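Local coordinates for protein cortical-lytic enzyme (PDB 4S3J) that cleaves partially degraded spore-cortex peptidoglycan as an N-acetylglucosaminidase during germination, recognising the muramic acid delta-lactam residues peculiar to spores, at residues 172-177 with 216-221; 248-253 with 280-285; 253-258 with 302-307. All blocks are in the same frame, centred on the assembly; numbering follows the deposited sequence.

How the contacts relate
Contacts 1 and 2 are parallel strand pairings in the wall of a TIM barrel, and contact 3 joins the loop after one of those strands to an outer helix. Contact 1 carries E220, the probable proton donor. Contact 2 lies two strand pairings on, the two centres about 12 Å apart; they meet where H216 ND1 lies 2.7 Å from S248 OG and H216 NE2 2.7 Å from T250 OG1, while the M282 side chain comes within about 4 Å of that of E220. Contact 3 shares P253 with contact 2 and reaches outward to helix 299-312, where V305 CG1 approaches T283 CG2 at 3.5 Å; the centres of contacts 1 and 3 are about 22 Å apart.

Contact 1 of 3, residues 172-177 with 216-221; sequences VITNIE and HFDFES
Strands 172-174 and 216-218 run parallel, their axes 4.7 Å apart at closest approach and inclined by 28°, and I173 is held through both its amide and its carbonyl: its N donates to H216 O at 2.8 Å, and its O accepts from D218 N at 2.9 Å. On the face that carries I173 and F217, the two side chains lie alongside each other and point the same way, I173 CD1 meeting F217 CE1 at 3.8 Å; the CG2 branch of I173 leans instead toward the F219 ring. Helix 227-240 packs beyond these phenylalanines, F233 meeting F217 edge-to-face. The other face belongs to V172, T174, H216 and D218, and there the methyl CG2 of T174 rests on D218 CB.

This is the parallel pairing of a TIM-barrel wall. D218 and E220, at and just past the end of strand 214-218, match the DxE signature of glycoside hydrolase family 18; E220 is probably the proton donor. D218 OD1 and E220 OE2 are 2.6 Å apart. Past the strand ends, N175 takes over from the backbone. Its CG sits between the backbone N and the carbonyl carbon (chi1 61°), which turns the amide across to residue 220: OD1 accepts from E220 N at 3.0 Å, and ND2 donates to E220 O at 2.9 Å, with that oxygen nearly in the amide plane. N175 CB packs against F219 CD1.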
loop_
_atom_site.group_PDB
_atom_site.type_symbol
_atom_site.label_atom_id
_atom_site.label_comp_id
_atom_site.label_asym_id
_atom_site.label_seq_id
_atom_site.Cartn_x
_atom_site.Cartn_y
_atom_site.Cartn_z
ATOM N N VAL A 172 13.311 3.037 10.841
ATOM C CA VAL A 172 12.756 4.175 10.150
ATOM C C VAL A 172 13.142 5.469 10.849
ATOM O O VAL A 172 12.758 5.704 11.982
ATOM C CB VAL A 172 11.206 4.095 10.074
ATOM C CG1 VAL A 172 10.639 5.288 9.337
ATOM C CG2 VAL A 172 10.746 2.787 9.412
ATOM N N ILE A 173 13.906 6.302 10.153
ATOM C CA ILE A 173 14.420 7.543 10.715
ATOM C C ILE A 173 13.821 8.747 9.999
ATOM O O ILE A 173 13.927 8.863 8.775
ATOM C CB ILE A 173 15.963 7.585 10.618
ATOM C CG1 ILE A 173 16.563 6.417 11.398
ATOM C CG2 ILE A 173 16.521 8.885 11.182
ATOM C CD1 ILE A 173 17.951 6.041 10.960
ATOM N N THR A 174 13.229 9.662 10.768
ATOM C CA THR A 174 12.610 10.862 10.211
ATOM C C THR A 174 13.284 12.135 10.698
ATOM O O THR A 174 13.895 12.163 11.773
ATOM C CB THR A 174 11.107 10.972 10.586
ATOM O OG1 THR A 174 10.935 10.865 12.003
ATOM C CG2 THR A 174 10.307 9.864 9.924
ATOM N N ASN A 175 13.123 13.201 9.916
ATOM C CA ASN A 175 13.560 14.530 10.364
ATOM C C ASN A 175 12.378 15.332 10.909
ATOM O O ASN A 175 12.086 16.444 10.453
ATOM C CB ASN A 175 14.243 15.291 9.230
ATOM C CG ASN A 175 13.328 15.527 8.059
ATOM O OD1 ASN A 175 12.523 14.659 7.697
ATOM N ND2 ASN A 175 13.457 16.697 7.437
ATOM N N ILE A 176 11.675 14.737 11.871
ATOM C CA ILE A 176 10.548 15.381 12.538
ATOM C C ILE A 176 10.980 16.064 13.824
ATOM O O ILE A 176 11.697 15.469 14.641
ATOM C CB ILE A 176 9.452 14.371 12.832
ATOM C CG1 ILE A 176 8.847 13.890 11.522
ATOM C CG2 ILE A 176 8.367 14.999 13.712
ATOM C CD1 ILE A 176 7.905 12.689 11.657
ATOM N N GLU A 177 10.543 17.316 13.987
ATOM C CA GLU A 177 10.711 18.064 15.224
ATOM C C GLU A 177 9.352 18.605 15.615
ATOM O O GLU A 177 8.697 19.240 14.794
ATOM C CB GLU A 177 11.686 19.248 15.049
ATOM C CG GLU A 177 13.121 18.858 14.896
ATOM C CD GLU A 177 14.088 20.047 14.968
ATOM O OE1 GLU A 177 13.910 21.044 14.229
ATOM O OE2 GLU A 177 15.024 19.979 15.785
ATOM N N HIS A 216 16.172 2.936 6.955
ATOM C CA HIS A 216 15.282 3.683 6.083
ATOM C C HIS A 216 15.163 5.157 6.472
ATOM O O HIS A 216 14.690 5.465 7.558
ATOM C CB HIS A 216 13.878 3.083 6.107
ATOM C CG HIS A 216 12.944 3.737 5.140
ATOM N ND1 HIS A 216 12.795 3.300 3.852
ATOM C CD2 HIS A 216 12.151 4.833 5.263
ATOM C CE1 HIS A 216 11.934 4.079 3.212
ATOM N NE2 HIS A 216 11.540 5.019 4.051
ATOM N N PHE A 217 15.549 6.054 5.566
ATOM C CA PHE A 217 15.396 7.483 5.796
ATOM C C PHE A 217 14.150 8.040 5.139
ATOM O O PHE A 217 13.941 7.923 3.907
ATOM C CB PHE A 217 16.629 8.236 5.309
ATOM C CG PHE A 217 17.856 7.890 6.067
ATOM C CD1 PHE A 217 18.087 8.454 7.308
ATOM C CD2 PHE A 217 18.783 7.001 5.553
ATOM C CE1 PHE A 217 19.202 8.133 8.029
ATOM C CE2 PHE A 217 19.919 6.677 6.274
ATOM C CZ PHE A 217 20.127 7.247 7.516
ATOM N N ASP A 218 13.274 8.554 5.989
ATOM C CA ASP A 218 12.134 9.322 5.541
ATOM C C ASP A 218 12.393 10.774 5.913
ATOM O O ASP A 218 11.897 11.263 6.928
ATOM C CB ASP A 218 10.840 8.815 6.159
ATOM C CG ASP A 218 9.631 9.595 5.679
ATOM O OD1 ASP A 218 9.755 10.304 4.651
ATOM O OD2 ASP A 218 8.559 9.480 6.305
ATOM N N PHE A 219 13.223 11.432 5.111
ATOM C CA PHE A 219 13.505 12.860 5.258
ATOM C C PHE A 219 12.632 13.619 4.258
ATOM O O PHE A 219 12.735 13.400 3.032
ATOM C CB PHE A 219 14.992 13.173 5.000
ATOM C CG PHE A 219 15.938 12.746 6.112
ATOM C CD1 PHE A 219 15.477 12.269 7.327
ATOM C CD2 PHE A 219 17.312 12.860 5.930
ATOM C CE1 PHE A 219 16.360 11.910 8.332
ATOM C CE2 PHE A 219 18.192 12.500 6.934
ATOM C CZ PHE A 219 17.711 12.029 8.138
ATOM N N GLU A 220 11.733 14.452 4.763
ATOM C CA GLU A 220 10.854 15.267 3.923
ATOM C C GLU A 220 10.966 16.744 4.311
ATOM O O GLU A 220 11.467 17.066 5.380
ATOM C CB GLU A 220 9.411 14.783 4.030
ATOM C CG GLU A 220 9.264 13.344 3.568
ATOM C CD GLU A 220 7.851 12.835 3.651
ATOM O OE1 GLU A 220 6.915 13.587 3.299
ATOM O OE2 GLU A 220 7.671 11.680 4.103
ATOM N N SER A 221 10.502 17.623 3.425
ATOM C CA SER A 221 10.665 19.073 3.588
ATOM C C SER A 221 12.124 19.438 3.774
ATOM O O SER A 221 12.465 20.318 4.575
ATOM C CB SER A 221 9.847 19.596 4.771
ATOM O OG SER A 221 8.476 19.335 4.584
#

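Contact 2 of 3, residues 248-253 with 280-285; sequences STTLVP and VIMTYD
M282, P253 and V280 account for about half of the surface buried between 248-253 and 280-285. The thioether of M282 folds back over the end of the neighbouring strand: its chain runs extended to SD and then bends (chi3 -62°), laying CE 3.8 Å from V252 CG1. On the way it crosses T250 at about a right angle, SD lying 3.7 Å from the methyl CG2 of T250. With OG1 anti to the carbonyl carbon (chi1 -67°), that methyl lies anti to the backbone N, and OG1 is turned to H216 NE2, so one branch of the threonine serves the methionine and the other the histidine.

P253 comes in from beyond the strand end and brings CG and CD onto the carbonyl of M282, CG reaching M282 O at 3.3 Å. Its CB faces I281 CG2, a branch that also packs on V305 of helix 299-312. Between these side chains the main chains pair as adjacent parallel strands of the TIM barrel. V280 N donates to T249 O at 2.8 Å and V280 O accepts from L251 N, while the V280 side chain shares a face with T250.

The pairing continues one step past strand 278-281, where M282 N reaches L251 O at 3.0 Å along a nearly straight bond. M282 then forms the centre of an inverse gamma turn, which carries the chain away from the 248-253 segment while the methionine side chain approaches E220.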
loop_
_atom_site.group_PDB
_atom_site.type_symbol
_atom_site.label_atom_id
_atom_site.label_comp_id
_atom_site.label_asym_id
_atom_site.label_seq_id
_atom_site.Cartn_x
_atom_site.Cartn_y
_atom_site.Cartn_z
ATOM N N SER A 248 17.477 2.199 2.520
ATOM C CA SER A 248 16.337 2.617 1.727
ATOM C C SER A 248 15.908 4.029 2.082
ATOM O O SER A 248 16.305 4.564 3.122
ATOM C CB SER A 248 15.162 1.638 1.911
ATOM O OG SER A 248 14.750 1.567 3.268
ATOM N N THR A 249 15.125 4.632 1.192
ATOM C CA THR A 249 14.609 5.985 1.387
ATOM C C THR A 249 13.171 6.147 0.913
ATOM O O THR A 249 12.691 5.386 0.044
ATOM C CB THR A 249 15.433 7.015 0.620
ATOM O OG1 THR A 249 15.448 6.644 -0.759
ATOM C CG2 THR A 249 16.867 7.118 1.182
ATOM N N THR A 250 12.510 7.165 1.461
ATOM C CA THR A 250 11.216 7.621 0.988
ATOM C C THR A 250 11.370 8.724 -0.056
ATOM O O THR A 250 12.139 9.669 0.127
ATOM C CB THR A 250 10.351 8.150 2.164
ATOM O OG1 THR A 250 10.020 7.061 3.034
ATOM C CG2 THR A 250 9.069 8.810 1.656
ATOM N N LEU A 251 10.623 8.605 -1.140
ATOM C CA LEU A 251 10.587 9.614 -2.200
ATOM C C LEU A 251 9.170 10.144 -2.420
ATOM O O LEU A 251 8.203 9.375 -2.510
ATOM C CB LEU A 251 11.115 9.037 -3.519
ATOM C CG LEU A 251 12.601 8.689 -3.631
ATOM C CD1 LEU A 251 12.846 7.965 -4.970
ATOM C CD2 LEU A 251 13.476 9.919 -3.491
ATOM N N VAL A 252 9.045 11.454 -2.567
ATOM C CA VAL A 252 7.796 12.037 -3.035
ATOM C C VAL A 252 7.582 11.598 -4.488
ATOM O O VAL A 252 8.552 11.354 -5.225
ATOM C CB VAL A 252 7.779 13.580 -2.938
ATOM C CG1 VAL A 252 7.787 14.035 -1.481
ATOM C CG2 VAL A 252 8.946 14.183 -3.721
ATOM N N PRO A 253 6.310 11.482 -4.904
ATOM C CA PRO A 253 5.982 11.097 -6.279
ATOM C C PRO A 253 6.284 12.227 -7.261
ATOM O O PRO A 253 5.944 13.383 -6.992
ATOM C CB PRO A 253 4.482 10.811 -6.211
ATOM C CG PRO A 253 3.994 11.669 -5.111
ATOM C CD PRO A 253 5.098 11.673 -4.085
ATOM N N VAL A 280 10.897 3.775 -1.452
ATOM C CA VAL A 280 9.445 3.753 -1.269
ATOM C C VAL A 280 8.890 5.069 -1.808
ATOM O O VAL A 280 9.164 6.133 -1.256
ATOM C CB VAL A 280 9.045 3.558 0.212
ATOM C CG1 VAL A 280 7.547 3.699 0.381
ATOM C CG2 VAL A 280 9.488 2.196 0.712
ATOM N N ILE A 281 8.141 4.991 -2.910
ATOM C CA ILE A 281 7.583 6.185 -3.533
ATOM C C ILE A 281 6.161 6.365 -3.047
ATOM O O ILE A 281 5.358 5.438 -3.120
ATOM C CB ILE A 281 7.616 6.122 -5.074
ATOM C CG1 ILE A 281 9.022 5.741 -5.564
ATOM C CG2 ILE A 281 7.147 7.456 -5.671
ATOM C CD1 ILE A 281 9.197 5.743 -7.067
ATOM N N MET A 282 5.860 7.548 -2.538
ATOM C CA MET A 282 4.556 7.817 -1.941
ATOM C C MET A 282 3.497 8.094 -3.009
ATOM O O MET A 282 2.974 9.209 -3.134
ATOM C CB MET A 282 4.662 8.982 -0.963
ATOM C CG MET A 282 5.503 8.628 0.243
ATOM S SD MET A 282 5.546 9.905 1.505
ATOM C CE MET A 282 6.304 11.233 0.568
ATOM N N THR A 283 3.165 7.041 -3.752
ATOM C CA THR A 283 2.172 7.103 -4.821
ATOM C C THR A 283 0.734 7.040 -4.270
ATOM O O THR A 283 -0.032 6.110 -4.545
ATOM C CB THR A 283 2.430 5.972 -5.848
ATOM O OG1 THR A 283 2.915 4.802 -5.165
ATOM C CG2 THR A 283 3.480 6.395 -6.864
ATOM N N TYR A 284 0.390 8.039 -3.462
ATOM C CA TYR A 284 -0.953 8.173 -2.924
ATOM C C TYR A 284 -1.179 9.633 -2.532
ATOM O O TYR A 284 -0.272 10.447 -2.669
ATOM C CB TYR A 284 -1.159 7.203 -1.763
ATOM C CG TYR A 284 -0.057 7.158 -0.742
ATOM C CD1 TYR A 284 0.095 8.194 0.158
ATOM C CD2 TYR A 284 0.831 6.093 -0.674
ATOM C CE1 TYR A 284 1.089 8.183 1.109
ATOM C CE2 TYR A 284 1.838 6.072 0.292
ATOM C CZ TYR A 284 1.954 7.124 1.174
ATOM O OH TYR A 284 2.932 7.137 2.135
ATOM N N ASP A 285 -2.397 9.954 -2.085
ATOM C CA ASP A 285 -2.834 11.307 -1.669
ATOM C C ASP A 285 -2.974 12.325 -2.815
ATOM O O ASP A 285 -2.651 13.504 -2.650
ATOM C CB ASP A 285 -1.905 11.884 -0.599
ATOM C CG ASP A 285 -2.051 11.183 0.724
ATOM O OD1 ASP A 285 -3.090 10.511 0.934
ATOM O OD2 ASP A 285 -1.133 11.311 1.562
#

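Contact 3 of 3, residues 253-258 with 302-307; sequences PKTSSN and VKEVLQ
V305, on one of the outer helices of the TIM barrel, receives the loop that leaves strand 246-251, with residues 253-255 passing over it. Apolar packing makes up most of the contact. The CG2 methyl of V305 is the meeting point: P253 CB lies 3.9 Å from it, and T255 CG2 is at the same distance. The CG1 methyl, anti to the backbone N (chi1 172°), lies alongside the K254 main chain and also touches T283, tying the helix to the loop after strand 278-281.

Polar contact across the two segments is limited to a weak CA-H...O approach, in which V305 CA stands 3.6 Å from K254 O. This carbonyl is buried by the contact and has no conventional hydrogen-bond partner in the model; both methyls and CB of V305 crowd around it. The K254 side chain leaves in another direction, its NZ bonded to the carbonyls of F264 and H267, while farther along the loop the poorly ordered S257 places its OG near Y308 OH of the same helix.

At the outer margin, T255 and E304 meet obliquely through carbon atoms. The T255 hydroxyl sits between its backbone N and carbonyl carbon (chi1 59°) and bonds to Q259 OE1, whereas its methyl is turned to the helix. There, T255 CG2 rests 3.8 Å from E304 CB, with E304 OE1 only slightly farther from the same methyl, at 3.9 Å.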
loop_
_atom_site.group_PDB
_atom_site.type_symbol
_atom_site.label_atom_id
_atom_site.label_comp_id
_atom_site.label_asym_id
_atom_site.label_seq_id
_atom_site.Cartn_x
_atom_site.Cartn_y
_atom_site.Cartn_z
ATOM N N PRO A 253 6.310 11.482 -4.904
ATOM C CA PRO A 253 5.982 11.097 -6.279
ATOM C C PRO A 253 6.284 12.227 -7.261
ATOM O O PRO A 253 5.944 13.383 -6.992
ATOM C CB PRO A 253 4.482 10.811 -6.211
ATOM C CG PRO A 253 3.994 11.669 -5.111
ATOM C CD PRO A 253 5.098 11.673 -4.085
ATOM N N LYS A 254 6.938 11.878 -8.359
ATOM C CA LYS A 254 7.266 12.804 -9.446
ATOM C C LYS A 254 6.933 12.189 -10.797
ATOM O O LYS A 254 7.014 10.984 -10.947
ATOM C CB LYS A 254 8.756 13.159 -9.437
ATOM C CG LYS A 254 9.172 14.063 -8.300
ATOM C CD LYS A 254 10.574 14.650 -8.540
ATOM C CE LYS A 254 11.341 14.841 -7.228
ATOM N NZ LYS A 254 12.712 15.453 -7.437
ATOM N N THR A 255 6.596 13.022 -11.779
ATOM C CA THR A 255 6.431 12.561 -13.163
ATOM C C THR A 255 7.423 13.216 -14.116
ATOM O O THR A 255 7.401 12.948 -15.317
ATOM C CB THR A 255 5.014 12.834 -13.681
ATOM O OG1 THR A 255 4.753 14.241 -13.618
ATOM C CG2 THR A 255 3.972 12.074 -12.849
ATOM N N SER A 256 8.297 14.063 -13.591
ATOM C CA SER A 256 9.389 14.587 -14.408
ATOM C C SER A 256 10.505 15.151 -13.542
ATOM O O SER A 256 10.353 15.315 -12.330
ATOM C CB SER A 256 8.898 15.667 -15.369
ATOM O OG SER A 256 9.058 16.944 -14.793
ATOM N N SER A 257 11.621 15.451 -14.201
ATOM C CA SER A 257 12.882 15.795 -13.550
ATOM C C SER A 257 13.058 17.243 -13.073
ATOM O O SER A 257 14.049 17.544 -12.408
ATOM C CB SER A 257 14.028 15.458 -14.511
ATOM O OG SER A 257 14.081 14.066 -14.764
ATOM N N ASN A 258 12.129 18.135 -13.409
ATOM C CA ASN A 258 12.234 19.531 -12.970
ATOM C C ASN A 258 10.961 19.978 -12.262
ATOM O O ASN A 258 10.999 20.886 -11.429
ATOM C CB ASN A 258 12.543 20.442 -14.149
ATOM N N VAL A 302 -0.595 7.109 -10.989
ATOM C CA VAL A 302 0.361 6.222 -10.344
ATOM C C VAL A 302 1.280 5.585 -11.399
ATOM O O VAL A 302 2.497 5.551 -11.227
ATOM C CB VAL A 302 -0.346 5.143 -9.501
ATOM C CG1 VAL A 302 0.630 4.064 -9.053
ATOM C CG2 VAL A 302 -1.030 5.781 -8.297
ATOM N N LYS A 303 0.698 5.129 -12.501
ATOM C CA LYS A 303 1.477 4.563 -13.608
ATOM C C LYS A 303 2.483 5.598 -14.132
ATOM O O LYS A 303 3.635 5.256 -14.405
ATOM C CB LYS A 303 0.559 4.072 -14.740
ATOM C CG LYS A 303 1.303 3.580 -15.972
ATOM C CD LYS A 303 0.375 2.913 -16.962
ATOM C CE LYS A 303 1.156 2.445 -18.189
ATOM N NZ LYS A 303 0.247 1.744 -19.129
ATOM N N GLU A 304 2.062 6.861 -14.255
ATOM C CA GLU A 304 2.972 7.927 -14.726
ATOM C C GLU A 304 4.187 8.065 -13.821
ATOM O O GLU A 304 5.324 8.256 -14.292
ATOM C CB GLU A 304 2.247 9.262 -14.811
ATOM C CG GLU A 304 1.195 9.349 -15.909
ATOM C CD GLU A 304 0.585 10.741 -16.018
ATOM O OE1 GLU A 304 1.281 11.729 -15.701
ATOM O OE2 GLU A 304 -0.594 10.844 -16.412
ATOM N N VAL A 305 3.948 8.001 -12.516
ATOM C CA VAL A 305 5.035 8.088 -11.543
ATOM C C VAL A 305 5.959 6.875 -11.649
ATOM O O VAL A 305 7.180 7.026 -11.627
ATOM C CB VAL A 305 4.506 8.219 -10.076
ATOM C CG1 VAL A 305 5.657 8.113 -9.078
ATOM C CG2 VAL A 305 3.782 9.533 -9.876
ATOM N N LEU A 306 5.401 5.674 -11.758
ATOM C CA LEU A 306 6.247 4.493 -11.905
ATOM C C LEU A 306 7.081 4.556 -13.187
ATOM O O LEU A 306 8.251 4.158 -13.176
ATOM C CB LEU A 306 5.425 3.208 -11.896
ATOM C CG LEU A 306 4.700 2.958 -10.574
ATOM C CD1 LEU A 306 3.886 1.667 -10.698
ATOM C CD2 LEU A 306 5.636 2.879 -9.381
ATOM N N GLN A 307 6.489 5.041 -14.277
ATOM C CA GLN A 307 7.222 5.160 -15.537
ATOM C C GLN A 307 8.349 6.180 -15.413
ATOM O O GLN A 307 9.450 5.953 -15.917
ATOM C CB GLN A 307 6.291 5.556 -16.675
ATOM C CG GLN A 307 5.292 4.486 -17.061
ATOM C CD GLN A 307 4.326 4.975 -18.105
ATOM O OE1 GLN A 307 3.772 6.064 -17.992
ATOM N NE2 GLN A 307 4.141 4.190 -19.144
#